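PDB 6C4M: yersinopine synthase from Yersinia pestis, which catalyses the NADPH-dependent reductive condensation of pyruvate with a histidine-derived intermediate, the last step in making the metallophore yersinopine. Local coordinates for residues A[23-29]-A[105-111]; A[47-53]-A[91-97]; A[329-333]-A[360-364]. All blocks are in the same frame, centred on the assembly; numbering follows the deposited sequence.

Contact 1 of 3, residues A[23-29]-A[105-111]; sequences LPTLILG and WQRLILA. With NAP (NADP nicotinamide-adenine-dinucleotide phosphate), chain B.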
loop_
_atom_site.group_PDB
_atom_site.type_symbol
_atom_site.label_atom_id
_atom_site.label_comp_id
_atom_site.label_asym_id
_atom_site.label_seq_id
_atom_site.Cartn_x
_atom_site.Cartn_y
_atom_site.Cartn_z
ATOM N N LEU A 23 20.885 -38.826 22.044
ATOM C CA LEU A 23 22.136 -38.850 21.262
ATOM C C LEU A 23 23.005 -37.626 21.555
ATOM O O LEU A 23 22.509 -36.496 21.500
ATOM C CB LEU A 23 21.868 -38.883 19.762
ATOM C CG LEU A 23 21.052 -40.023 19.167
ATOM C CD1 LEU A 23 21.070 -39.925 17.626
ATOM C CD2 LEU A 23 21.567 -41.315 19.601
ATOM N N PRO A 24 24.307 -37.795 21.819
ATOM C CA PRO A 24 25.179 -36.621 21.946
ATOM C C PRO A 24 25.124 -35.793 20.669
ATOM O O PRO A 24 25.281 -36.312 19.563
ATOM C CB PRO A 24 26.569 -37.215 22.183
ATOM C CG PRO A 24 26.430 -38.690 21.843
ATOM C CD PRO A 24 25.022 -39.046 22.095
ATOM N N THR A 25 24.859 -34.509 20.837
ATOM C CA THR A 25 24.549 -33.619 19.726
ATOM C C THR A 25 25.494 -32.440 19.750
ATOM O O THR A 25 25.649 -31.789 20.790
ATOM C CB THR A 25 23.109 -33.137 19.784
ATOM O OG1 THR A 25 22.254 -34.280 19.826
ATOM C CG2 THR A 25 22.809 -32.331 18.539
ATOM N N LEU A 26 26.133 -32.188 18.610
ATOM C CA LEU A 26 27.047 -31.060 18.440
ATOM C C LEU A 26 26.377 -30.030 17.529
ATOM O O LEU A 26 26.105 -30.307 16.354
ATOM C CB LEU A 26 28.396 -31.519 17.883
ATOM C CG LEU A 26 29.340 -30.370 17.460
ATOM C CD1 LEU A 26 29.512 -29.360 18.600
ATOM C CD2 LEU A 26 30.717 -30.885 16.998
ATOM N N ILE A 27 26.093 -28.852 18.079
ATOM C CA ILE A 27 25.478 -27.761 17.317
ATOM C C ILE A 27 26.584 -26.881 16.730
ATOM O O ILE A 27 27.341 -26.246 17.477
ATOM C CB ILE A 27 24.536 -26.924 18.199
ATOM C CG1 ILE A 27 23.420 -27.813 18.793
ATOM C CG2 ILE A 27 23.913 -25.742 17.394
ATOM C CD1 ILE A 27 22.516 -27.107 19.735
ATOM N N LEU A 28 26.650 -26.792 15.393
ATOM C CA LEU A 28 27.681 -25.992 14.719
ATOM C C LEU A 28 27.115 -24.615 14.394
ATOM O O LEU A 28 26.301 -24.453 13.472
ATOM C CB LEU A 28 28.186 -26.663 13.451
ATOM C CG LEU A 28 28.800 -28.048 13.667
ATOM C CD1 LEU A 28 29.199 -28.619 12.319
ATOM C CD2 LEU A 28 30.030 -28.035 14.620
ATOM N N GLY A 29 27.576 -23.624 15.138
ATOM C CA GLY A 29 27.114 -22.269 14.974
ATOM C C GLY A 29 26.300 -21.916 16.194
ATOM O O GLY A 29 25.436 -22.700 16.603
ATOM N N TRP A 105 30.120 -37.762 19.124
ATOM C CA TRP A 105 28.927 -37.087 18.645
ATOM C C TRP A 105 28.210 -37.938 17.603
ATOM O O TRP A 105 28.812 -38.382 16.623
ATOM C CB TRP A 105 29.285 -35.719 18.036
ATOM C CG TRP A 105 30.095 -34.876 18.961
ATOM C CD1 TRP A 105 31.434 -34.585 18.855
ATOM C CD2 TRP A 105 29.642 -34.251 20.168
ATOM N NE1 TRP A 105 31.827 -33.797 19.915
ATOM C CE2 TRP A 105 30.755 -33.581 20.735
ATOM C CE3 TRP A 105 28.401 -34.165 20.808
ATOM C CZ2 TRP A 105 30.664 -32.854 21.917
ATOM C CZ3 TRP A 105 28.314 -33.432 21.979
ATOM C CH2 TRP A 105 29.441 -32.793 22.522
ATOM N N GLN A 106 26.900 -38.104 17.782
ATOM C CA GLN A 106 26.098 -38.854 16.820
ATOM C C GLN A 106 25.194 -37.983 15.959
ATOM O O GLN A 106 24.677 -38.469 14.948
ATOM C CB GLN A 106 25.272 -39.905 17.550
ATOM C CG GLN A 106 26.211 -40.859 18.305
ATOM C CD GLN A 106 25.530 -42.107 18.790
ATOM O OE1 GLN A 106 24.512 -42.515 18.255
ATOM N NE2 GLN A 106 26.134 -42.753 19.782
ATOM N N ARG A 107 25.028 -36.713 16.304
ATOM C CA ARG A 107 24.199 -35.803 15.525
ATOM C C ARG A 107 24.928 -34.472 15.455
ATOM O O ARG A 107 25.375 -33.938 16.482
ATOM C CB ARG A 107 22.807 -35.672 16.162
ATOM C CG ARG A 107 21.906 -34.685 15.510
ATOM C CD ARG A 107 20.668 -34.454 16.347
ATOM N NE ARG A 107 19.817 -35.630 16.470
ATOM C CZ ARG A 107 19.429 -36.163 17.629
ATOM N NH1 ARG A 107 19.833 -35.650 18.785
ATOM N NH2 ARG A 107 18.607 -37.203 17.637
ATOM N N LEU A 108 25.116 -33.987 14.229
ATOM C CA LEU A 108 25.536 -32.620 13.981
ATOM C C LEU A 108 24.349 -31.818 13.458
ATOM O O LEU A 108 23.598 -32.284 12.589
ATOM C CB LEU A 108 26.668 -32.539 12.961
ATOM C CG LEU A 108 27.918 -33.360 13.229
ATOM C CD1 LEU A 108 28.932 -33.041 12.139
ATOM C CD2 LEU A 108 28.463 -33.073 14.621
ATOM N N ILE A 109 24.171 -30.622 14.002
ATOM C CA ILE A 109 23.146 -29.701 13.509
ATOM C C ILE A 109 23.862 -28.465 12.976
ATOM O O ILE A 109 24.608 -27.800 13.711
ATOM C CB ILE A 109 22.111 -29.341 14.587
ATOM C CG1 ILE A 109 21.479 -30.630 15.170
ATOM C CG2 ILE A 109 21.048 -28.407 13.968
ATOM C CD1 ILE A 109 20.472 -30.439 16.284
ATOM N N LEU A 110 23.665 -28.168 11.685
ATOM C CA LEU A 110 24.269 -26.978 11.074
ATOM C C LEU A 110 23.335 -25.817 11.319
ATOM O O LEU A 110 22.273 -25.720 10.711
ATOM C CB LEU A 110 24.539 -27.177 9.586
ATOM C CG LEU A 110 25.831 -27.950 9.334
ATOM C CD1 LEU A 110 25.981 -28.341 7.881
ATOM C CD2 LEU A 110 26.995 -27.093 9.704
ATOM N N ALA A 111 23.719 -24.979 12.276
ATOM C CA ALA A 111 23.025 -23.750 12.604
ATOM C C ALA A 111 23.752 -22.518 12.092
ATOM O O ALA A 111 23.471 -21.415 12.569
ATOM C CB ALA A 111 22.835 -23.620 14.114
HETATM P PA NAP B . 23.312 -16.237 12.482
HETATM O O1A NAP B . 22.680 -16.792 11.266
HETATM O O2A NAP B . 23.434 -14.692 12.423
HETATM O O5B NAP B . 24.795 -16.931 12.631
HETATM C C5B NAP B . 24.773 -18.300 13.093
HETATM C C4B NAP B . 26.235 -18.767 13.227
HETATM O O4B NAP B . 26.876 -18.622 11.816
HETATM C C3B NAP B . 26.908 -18.019 14.025
HETATM O O3B NAP B . 27.891 -18.805 14.771
HETATM C C2B NAP B . 27.729 -16.971 13.058
HETATM O O2B NAP B . 28.956 -16.520 13.729
HETATM C C1B NAP B . 28.036 -17.637 12.003
HETATM N N9A NAP B . 27.913 -16.720 10.869
HETATM C C8A NAP B . 26.997 -15.829 10.455
HETATM N N7A NAP B . 27.509 -15.290 9.339
HETATM C C5A NAP B . 28.729 -15.865 9.096
HETATM C C6A NAP B . 29.592 -15.622 8.057
HETATM N N6A NAP B . 29.599 -14.728 6.898
HETATM N N1A NAP B . 30.753 -16.300 7.994
HETATM C C2A NAP B . 31.062 -17.235 8.954
HETATM N N3A NAP B . 30.198 -17.472 9.984
HETATM C C4A NAP B . 29.010 -16.771 10.043
HETATM O O3 NAP B . 22.363 -16.650 13.776
HETATM P PN NAP B . 20.900 -17.338 13.833
HETATM O O1N NAP B . 20.940 -18.177 15.033
HETATM O O2N NAP B . 19.899 -16.162 13.942
HETATM O O5D NAP B . 20.461 -18.213 12.481
HETATM C C5D NAP B . 20.637 -19.654 12.435
HETATM C C4D NAP B . 20.102 -20.113 11.063
HETATM O O4D NAP B . 18.542 -19.789 10.958
HETATM C C3D NAP B . 20.648 -19.499 10.034
HETATM O O3D NAP B . 20.557 -20.470 8.881
HETATM C C2D NAP B . 19.732 -18.323 9.676
HETATM O O2D NAP B . 19.791 -18.123 8.343
HETATM C C1D NAP B . 18.346 -18.905 10.017
HETATM N N1N NAP B . 17.354 -17.916 10.504
HETATM C C2N NAP B . 17.250 -17.583 11.809
HETATM C C3N NAP B . 16.258 -16.658 12.205
HETATM C C7N NAP B . 16.109 -16.243 13.685
HETATM O O7N NAP B . 15.086 -15.888 14.118
HETATM N N7N NAP B . 17.285 -16.314 14.510
HETATM C C4N NAP B . 15.420 -16.098 11.283
HETATM C C5N NAP B . 15.532 -16.430 9.987
HETATM C C6N NAP B . 16.502 -17.356 9.587
HETATM P P2B NAP B . 28.898 -15.202 14.800
HETATM O O1X NAP B . 28.932 -13.946 13.955
HETATM O O2X NAP B . 27.636 -15.238 15.594
HETATM O O3X NAP B . 30.131 -15.235 15.672
#
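Leu26 lays its CB over one face of the Trp105 indole, 4.0 Å from the centroid of the five-membered ring, a CH-pi contact displaced toward the rim. The same methylene touches CD2 of Leu108 at 3.6 Å, the two leucines lying side by side and pointing the same way. Further along this face CD1 of Leu28 packs against CD2 of Leu110. On the other face NH1 of Arg107 donates to OG1 of Thr25 at 3.0 Å, a bent bond (136° at the hydrogen) tilted from the guanidinium plane. The bend of the arginine chain at chi3 (-65°) brings an edge of the guanidinium to Thr25 OG1, while CD1 of Leu23 lies over one of its faces. Thr25 OG1 in turn donates to Leu23 O at 2.8 Å, which fixes the hydroxyl, while Glu226 takes NH2 of Arg107 in a salt bridge and Trp229 adds a cation-pi contact. Behind these side chains the strands run parallel. Pro24 O receives both Gln106 N (3.0 Å) and Arg107 N at the entry; then Leu26 N bonds to Arg107 O, Ile109 N to Leu26 O and Leu28 N to Ile109 O, and Ala111 N closes the series on Leu28 O at 2.9 Å. Helix 32-44 packs on Ile27 and Ile109, helix 117-121 on Leu28 and Leu110. Both strands end at the cofactor: Ala111 O lies 3.3 Å from NADP C5D, and Gly29 opens the glycine-rich turn that carries NADP-binding Ala30 to Ala33, an arrangement typical of the Rossmann dinucleotide-binding fold.

Contact 2 of 3, residues A[47-53]-A[91-97]; sequences ARLGLYN and IDCYIDQ. With NAP (NADP nicotinamide-adenine-dinucleotide phosphate), chain B.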
loop_
_atom_site.group_PDB
_atom_site.type_symbol
_atom_site.label_atom_id
_atom_site.label_comp_id
_atom_site.label_asym_id
_atom_site.label_seq_id
_atom_site.Cartn_x
_atom_site.Cartn_y
_atom_site.Cartn_z
ATOM N N ALA A 47 20.564 -35.397 26.750
ATOM C CA ALA A 47 21.592 -35.599 25.738
ATOM C C ALA A 47 22.786 -34.700 26.027
ATOM O O ALA A 47 22.627 -33.566 26.493
ATOM C CB ALA A 47 21.021 -35.321 24.346
ATOM N N ARG A 48 23.983 -35.219 25.789
ATOM C CA ARG A 48 25.158 -34.374 25.887
ATOM C C ARG A 48 25.120 -33.364 24.748
ATOM O O ARG A 48 24.762 -33.700 23.615
ATOM C CB ARG A 48 26.435 -35.208 25.839
ATOM C CG ARG A 48 27.690 -34.404 26.202
ATOM C CD ARG A 48 28.885 -35.287 26.493
ATOM N NE ARG A 48 29.404 -35.871 25.258
ATOM C CZ ARG A 48 30.530 -35.514 24.649
ATOM N NH1 ARG A 48 31.318 -34.558 25.152
ATOM N NH2 ARG A 48 30.872 -36.130 23.523
ATOM N N LEU A 49 25.428 -32.110 25.060
ATOM C CA LEU A 49 25.308 -31.023 24.091
ATOM C C LEU A 49 26.661 -30.359 23.872
ATOM O O LEU A 49 27.294 -29.891 24.826
ATOM C CB LEU A 49 24.280 -29.983 24.551
ATOM C CG LEU A 49 22.817 -30.369 24.395
ATOM C CD1 LEU A 49 21.920 -29.240 24.925
ATOM C CD2 LEU A 49 22.487 -30.664 22.944
ATOM N N GLY A 50 27.091 -30.328 22.617
ATOM C CA GLY A 50 28.250 -29.550 22.217
ATOM C C GLY A 50 27.861 -28.331 21.402
ATOM O O GLY A 50 26.766 -28.287 20.831
ATOM N N LEU A 51 28.748 -27.338 21.344
ATOM C CA LEU A 51 28.466 -26.079 20.672
ATOM C C LEU A 51 29.745 -25.597 20.015
ATOM O O LEU A 51 30.798 -25.629 20.647
ATOM C CB LEU A 51 27.949 -25.029 21.665
ATOM C CG LEU A 51 27.415 -23.719 21.103
ATOM C CD1 LEU A 51 26.253 -23.988 20.174
ATOM C CD2 LEU A 51 26.980 -22.808 22.241
ATOM N N TYR A 52 29.652 -25.164 18.754
ATOM C CA TYR A 52 30.764 -24.564 18.029
ATOM C C TYR A 52 30.393 -23.139 17.642
ATOM O O TYR A 52 29.246 -22.868 17.267
ATOM C CB TYR A 52 31.117 -25.343 16.761
ATOM C CG TYR A 52 31.907 -24.503 15.755
ATOM C CD1 TYR A 52 33.293 -24.338 15.868
ATOM C CD2 TYR A 52 31.265 -23.869 14.709
ATOM C CE1 TYR A 52 34.009 -23.564 14.964
ATOM C CE2 TYR A 52 31.958 -23.081 13.809
ATOM C CZ TYR A 52 33.335 -22.949 13.934
ATOM O OH TYR A 52 34.013 -22.175 13.054
ATOM N N ASN A 53 31.366 -22.237 17.741
ATOM C CA ASN A 53 31.265 -20.927 17.109
ATOM C C ASN A 53 32.649 -20.475 16.687
ATOM O O ASN A 53 33.622 -20.643 17.427
ATOM C CB ASN A 53 30.656 -19.880 18.043
ATOM C CG ASN A 53 30.075 -18.691 17.288
ATOM O OD1 ASN A 53 28.863 -18.594 17.117
ATOM N ND2 ASN A 53 30.940 -17.775 16.838
ATOM N N ILE A 91 25.818 -26.482 28.505
ATOM C CA ILE A 91 26.640 -26.885 27.372
ATOM C C ILE A 91 27.795 -27.710 27.933
ATOM O O ILE A 91 28.529 -27.247 28.814
ATOM C CB ILE A 91 27.148 -25.676 26.567
ATOM C CG1 ILE A 91 25.982 -24.836 26.025
ATOM C CG2 ILE A 91 28.046 -26.143 25.428
ATOM C CD1 ILE A 91 25.122 -25.514 24.953
ATOM N N ASP A 92 27.956 -28.927 27.427
ATOM C CA ASP A 92 28.953 -29.848 27.954
ATOM C C ASP A 92 30.292 -29.710 27.262
ATOM O O ASP A 92 31.323 -30.084 27.833
ATOM C CB ASP A 92 28.444 -31.286 27.811
ATOM C CG ASP A 92 27.128 -31.500 28.547
ATOM O OD1 ASP A 92 27.165 -31.550 29.796
ATOM O OD2 ASP A 92 26.069 -31.554 27.876
ATOM N N CYS A 93 30.301 -29.169 26.054
ATOM C CA CYS A 93 31.537 -29.007 25.314
ATOM C C CYS A 93 31.380 -27.811 24.390
ATOM O O CYS A 93 30.381 -27.718 23.678
ATOM C CB CYS A 93 31.846 -30.276 24.522
ATOM S SG CYS A 93 33.337 -30.182 23.564
ATOM N N TYR A 94 32.348 -26.898 24.414
ATOM C CA TYR A 94 32.364 -25.758 23.508
ATOM C C TYR A 94 33.705 -25.724 22.804
ATOM O O TYR A 94 34.750 -25.885 23.446
ATOM C CB TYR A 94 32.116 -24.445 24.249
ATOM C CG TYR A 94 32.056 -23.208 23.365
ATOM C CD1 TYR A 94 33.197 -22.477 23.066
ATOM C CD2 TYR A 94 30.843 -22.758 22.856
ATOM C CE1 TYR A 94 33.129 -21.326 22.271
ATOM C CE2 TYR A 94 30.768 -21.651 22.069
ATOM C CZ TYR A 94 31.911 -20.928 21.778
ATOM O OH TYR A 94 31.810 -19.798 21.000
ATOM N N ILE A 95 33.667 -25.547 21.481
ATOM C CA ILE A 95 34.861 -25.461 20.652
ATOM C C ILE A 95 34.727 -24.264 19.720
ATOM O O ILE A 95 33.625 -23.793 19.423
ATOM C CB ILE A 95 35.090 -26.738 19.827
ATOM C CG1 ILE A 95 33.816 -27.071 19.040
ATOM C CG2 ILE A 95 35.558 -27.883 20.748
ATOM C CD1 ILE A 95 33.980 -28.233 18.039
ATOM N N ASP A 96 35.880 -23.782 19.253
ATOM C CA ASP A 96 35.931 -22.713 18.275
ATOM C C ASP A 96 36.823 -23.069 17.099
ATOM O O ASP A 96 37.172 -22.195 16.319
ATOM C CB ASP A 96 36.392 -21.402 18.919
ATOM C CG ASP A 96 37.845 -21.426 19.326
ATOM O OD1 ASP A 96 38.453 -22.509 19.242
ATOM O OD2 ASP A 96 38.356 -20.363 19.740
ATOM N N GLN A 97 37.171 -24.330 16.944
ATOM C CA GLN A 97 37.896 -24.818 15.783
ATOM C C GLN A 97 37.218 -26.103 15.351
ATOM O O GLN A 97 37.034 -27.014 16.166
ATOM C CB GLN A 97 39.396 -25.083 16.088
ATOM C CG GLN A 97 40.274 -23.846 16.195
ATOM C CD GLN A 97 40.162 -22.901 14.992
ATOM O OE1 GLN A 97 40.194 -23.323 13.829
ATOM N NE2 GLN A 97 40.013 -21.612 15.278
HETATM P PA NAP B . 23.312 -16.237 12.482
HETATM O O1A NAP B . 22.680 -16.792 11.266
HETATM O O2A NAP B . 23.434 -14.692 12.423
HETATM O O5B NAP B . 24.795 -16.931 12.631
HETATM C C5B NAP B . 24.773 -18.300 13.093
HETATM C C4B NAP B . 26.235 -18.767 13.227
HETATM O O4B NAP B . 26.876 -18.622 11.816
HETATM C C3B NAP B . 26.908 -18.019 14.025
HETATM O O3B NAP B . 27.891 -18.805 14.771
HETATM C C2B NAP B . 27.729 -16.971 13.058
HETATM O O2B NAP B . 28.956 -16.520 13.729
HETATM C C1B NAP B . 28.036 -17.637 12.003
HETATM N N9A NAP B . 27.913 -16.720 10.869
HETATM C C8A NAP B . 26.997 -15.829 10.455
HETATM N N7A NAP B . 27.509 -15.290 9.339
HETATM C C5A NAP B . 28.729 -15.865 9.096
HETATM C C6A NAP B . 29.592 -15.622 8.057
HETATM N N6A NAP B . 29.599 -14.728 6.898
HETATM N N1A NAP B . 30.753 -16.300 7.994
HETATM C C2A NAP B . 31.062 -17.235 8.954
HETATM N N3A NAP B . 30.198 -17.472 9.984
HETATM C C4A NAP B . 29.010 -16.771 10.043
HETATM O O3 NAP B . 22.363 -16.650 13.776
HETATM P PN NAP B . 20.900 -17.338 13.833
HETATM O O1N NAP B . 20.940 -18.177 15.033
HETATM O O2N NAP B . 19.899 -16.162 13.942
HETATM O O5D NAP B . 20.461 -18.213 12.481
HETATM C C5D NAP B . 20.637 -19.654 12.435
HETATM C C4D NAP B . 20.102 -20.113 11.063
HETATM O O4D NAP B . 18.542 -19.789 10.958
HETATM C C3D NAP B . 20.648 -19.499 10.034
HETATM O O3D NAP B . 20.557 -20.470 8.881
HETATM C C2D NAP B . 19.732 -18.323 9.676
HETATM O O2D NAP B . 19.791 -18.123 8.343
HETATM C C1D NAP B . 18.346 -18.905 10.017
HETATM N N1N NAP B . 17.354 -17.916 10.504
HETATM C C2N NAP B . 17.250 -17.583 11.809
HETATM C C3N NAP B . 16.258 -16.658 12.205
HETATM C C7N NAP B . 16.109 -16.243 13.685
HETATM O O7N NAP B . 15.086 -15.888 14.118
HETATM N N7N NAP B . 17.285 -16.314 14.510
HETATM C C4N NAP B . 15.420 -16.098 11.283
HETATM C C5N NAP B . 15.532 -16.430 9.987
HETATM C C6N NAP B . 16.502 -17.356 9.587
HETATM P P2B NAP B . 28.898 -15.202 14.800
HETATM O O1X NAP B . 28.932 -13.946 13.955
HETATM O O2X NAP B . 27.636 -15.238 15.594
HETATM O O3X NAP B . 30.131 -15.235 15.672
HETATM O O HOH W 1 33.928 -19.058 19.536
#
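The edge of the Rossmann-type sheet, where strand 49-52 pairs with the short outer strand 93-95, is formed by residues 47-53 and 91-97. Asp92 starts the pairing: OD2 accepts Leu49 N at 2.9 Å through its anti lone pair, the bond nearly straight at 170°, and Asp92 N returns a bond to Leu49 O. CB of Asp92 also touches CG of Arg48, whose guanidinium reaches instead to Asp104 in a salt bridge. The parallel pairing continues with Leu51 N on Cys93 O, Ile95 N on Leu51 O and Asn53 N on Ile95 O. Leu51 packs its CB on CD2 of Tyr94 and on CG2 of Ile91, each 3.9 Å away; on the opposite face CB of Tyr52 meets CG1 of Ile95. At the end of this strand, where Rossmann proteins commonly hold the adenosine ribose, Asn53 grips NADP: OD1 accepts a short bond from ribose O3B at 2.5 Å, and ND2 gives a 168° bond to phosphate oxygen O3X at 2.9 Å. Setting CG opposite the backbone N (chi1 -159°) sends the amide out to the cofactor, and Ala30 N and Lys58 NZ also bond to OD1, fixing which way round it sits. Tyr94, covered by helix 57-68, brings its OH within 3.2 Å of Asn53 CB, and a water bridges that hydroxyl to Asn53 O.

Contact 3 of 3, residues A[329-333]-A[360-364]; sequences NYPVP and RYTAL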
loop_
_atom_site.group_PDB
_atom_site.type_symbol
_atom_site.label_atom_id
_atom_site.label_comp_id
_atom_site.label_asym_id
_atom_site.label_seq_id
_atom_site.Cartn_x
_atom_site.Cartn_y
_atom_site.Cartn_z
ATOM N N ASN A 329 3.159 -18.725 6.113
ATOM C CA ASN A 329 4.007 -17.740 6.789
ATOM C C ASN A 329 3.185 -16.647 7.483
ATOM O O ASN A 329 2.967 -16.729 8.697
ATOM C CB ASN A 329 5.024 -17.179 5.792
ATOM C CG ASN A 329 6.052 -18.221 5.381
ATOM O OD1 ASN A 329 7.131 -18.299 5.979
ATOM N ND2 ASN A 329 5.701 -19.067 4.398
ATOM N N TYR A 330 2.703 -15.623 6.746
ATOM C CA TYR A 330 2.001 -14.507 7.388
ATOM C C TYR A 330 0.750 -14.159 6.573
ATOM O O TYR A 330 0.863 -13.800 5.399
ATOM C CB TYR A 330 2.939 -13.300 7.523
ATOM C CG TYR A 330 4.298 -13.672 8.065
ATOM C CD1 TYR A 330 5.336 -14.013 7.200
ATOM C CD2 TYR A 330 4.550 -13.708 9.441
ATOM C CE1 TYR A 330 6.597 -14.368 7.682
ATOM C CE2 TYR A 330 5.817 -14.061 9.936
ATOM C CZ TYR A 330 6.834 -14.391 9.044
ATOM O OH TYR A 330 8.099 -14.754 9.489
ATOM N N PRO A 331 -0.445 -14.308 7.122
ATOM C CA PRO A 331 -1.657 -14.100 6.323
ATOM C C PRO A 331 -2.094 -12.646 6.282
ATOM O O PRO A 331 -1.772 -11.842 7.155
ATOM C CB PRO A 331 -2.700 -14.937 7.063
ATOM C CG PRO A 331 -2.301 -14.783 8.470
ATOM C CD PRO A 331 -0.775 -14.878 8.444
ATOM N N VAL A 332 -2.862 -12.334 5.246
ATOM C CA VAL A 332 -3.483 -11.017 5.133
ATOM C C VAL A 332 -4.978 -11.228 4.919
ATOM O O VAL A 332 -5.421 -12.308 4.476
ATOM C CB VAL A 332 -2.850 -10.171 3.997
ATOM C CG1 VAL A 332 -1.309 -9.984 4.220
ATOM C CG2 VAL A 332 -3.131 -10.780 2.612
ATOM N N PRO A 333 -5.781 -10.205 5.223
ATOM C CA PRO A 333 -7.244 -10.340 5.110
ATOM C C PRO A 333 -7.665 -10.762 3.711
ATOM O O PRO A 333 -7.025 -10.411 2.714
ATOM C CB PRO A 333 -7.763 -8.937 5.442
ATOM C CG PRO A 333 -6.656 -8.259 6.164
ATOM C CD PRO A 333 -5.368 -8.886 5.725
ATOM N N ARG A 360 -0.629 -8.098 -1.599
ATOM C CA ARG A 360 -0.142 -8.804 -0.423
ATOM C C ARG A 360 0.868 -7.976 0.370
ATOM O O ARG A 360 0.702 -7.781 1.576
ATOM C CB ARG A 360 0.464 -10.137 -0.843
ATOM C CG ARG A 360 0.610 -11.054 0.319
ATOM C CD ARG A 360 2.020 -11.387 0.538
ATOM N NE ARG A 360 2.147 -12.180 1.742
ATOM C CZ ARG A 360 3.270 -12.347 2.403
ATOM N NH1 ARG A 360 4.405 -11.794 1.946
ATOM N NH2 ARG A 360 3.243 -13.078 3.514
ATOM N N TYR A 361 1.924 -7.457 -0.291
ATOM C CA TYR A 361 2.930 -6.703 0.454
ATOM C C TYR A 361 2.409 -5.371 0.975
ATOM O O TYR A 361 2.855 -4.901 2.030
ATOM C CB TYR A 361 4.191 -6.545 -0.394
ATOM C CG TYR A 361 4.985 -7.815 -0.295
ATOM C CD1 TYR A 361 5.889 -8.004 0.741
ATOM C CD2 TYR A 361 4.795 -8.855 -1.198
ATOM C CE1 TYR A 361 6.581 -9.206 0.885
ATOM C CE2 TYR A 361 5.478 -10.061 -1.063
ATOM C CZ TYR A 361 6.367 -10.236 -0.023
ATOM O OH TYR A 361 7.066 -11.436 0.077
ATOM N N THR A 362 1.474 -4.739 0.279
ATOM C CA THR A 362 0.825 -3.559 0.852
ATOM C C THR A 362 0.085 -3.935 2.132
ATOM O O THR A 362 0.245 -3.289 3.174
ATOM C CB THR A 362 -0.113 -2.942 -0.187
ATOM O OG1 THR A 362 0.638 -2.609 -1.342
ATOM C CG2 THR A 362 -0.872 -1.684 0.347
ATOM N N ALA A 363 -0.707 -5.008 2.077
ATOM C CA ALA A 363 -1.497 -5.417 3.242
ATOM C C ALA A 363 -0.607 -5.760 4.431
ATOM O O ALA A 363 -0.966 -5.494 5.585
ATOM C CB ALA A 363 -2.355 -6.618 2.881
ATOM N N LEU A 364 0.554 -6.360 4.154
ATOM C CA LEU A 364 1.504 -6.777 5.185
ATOM C C LEU A 364 1.942 -5.617 6.067
ATOM O O LEU A 364 2.167 -5.798 7.266
ATOM C CB LEU A 364 2.732 -7.413 4.509
ATOM C CG LEU A 364 3.335 -8.724 5.002
ATOM C CD1 LEU A 364 2.283 -9.794 5.209
ATOM C CD2 LEU A 364 4.433 -9.240 4.016
HETATM O O HOH W 2 0.076 -12.833 3.083
#
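Arg360, on helix 350-364, reaches across to the loop at Tyr330, its chain bent at chi2 (-118°) and extended beyond, and its NH2 donates to Tyr330 O at 3.1 Å. The bond lies in the carbonyl plane on a lone pair, with 150° at the hydrogen and the oxygen tilted 16° out of the guanidinium plane. A water closes a second route: it accepts from Arg360 NE at 2.6 Å and donates to Tyr330 O at 2.6 Å. Thr362 faces the other way and packs on Thr362 of the second subunit. Ala363 turns its CB toward the loop and meets CB of Val332 at 3.8 Å. Leu364, whose N bonds back to Arg360 O, brings CD1 to CG1 of Val332 at 3.7 Å, the two side chains crossing at about a right angle; the same methyl lies over one face of the Arg360 guanidinium. Val332 N donates to OD1 of Asn326, and the Tyr330 ring meets Phe381 edge-to-face. The Tyr330 side chain is about 8 Å from NADP and about 9 Å from the side chain of His260, the probable proton donor/acceptor. The arrangement is helix-to-loop packing, the loop after helix 321-329 lying on the side of helix 350-364.

Overall arrangement
From the N terminus, strand 25-28 leads through helix 32-44 into strand 49-52, and the chain then runs by helix 57-68 and strands 71-76 and 87-90 to strand 93-95, where contact 2 closes its loop. Strand 107-110 follows and closes the longer loop of contact 1, which encloses contact 2 entirely. Strands 25-28 and 49-52 are neighbours, so the two contacts share one sheet and both reach NADP. Contact 3 comes later in series, closing a loop through helix 339-344 and joining the loop after helix 321-329 to helix 350-364 on the opposite side of the chain's centre; its centre is about 36 Å from that of contact 1.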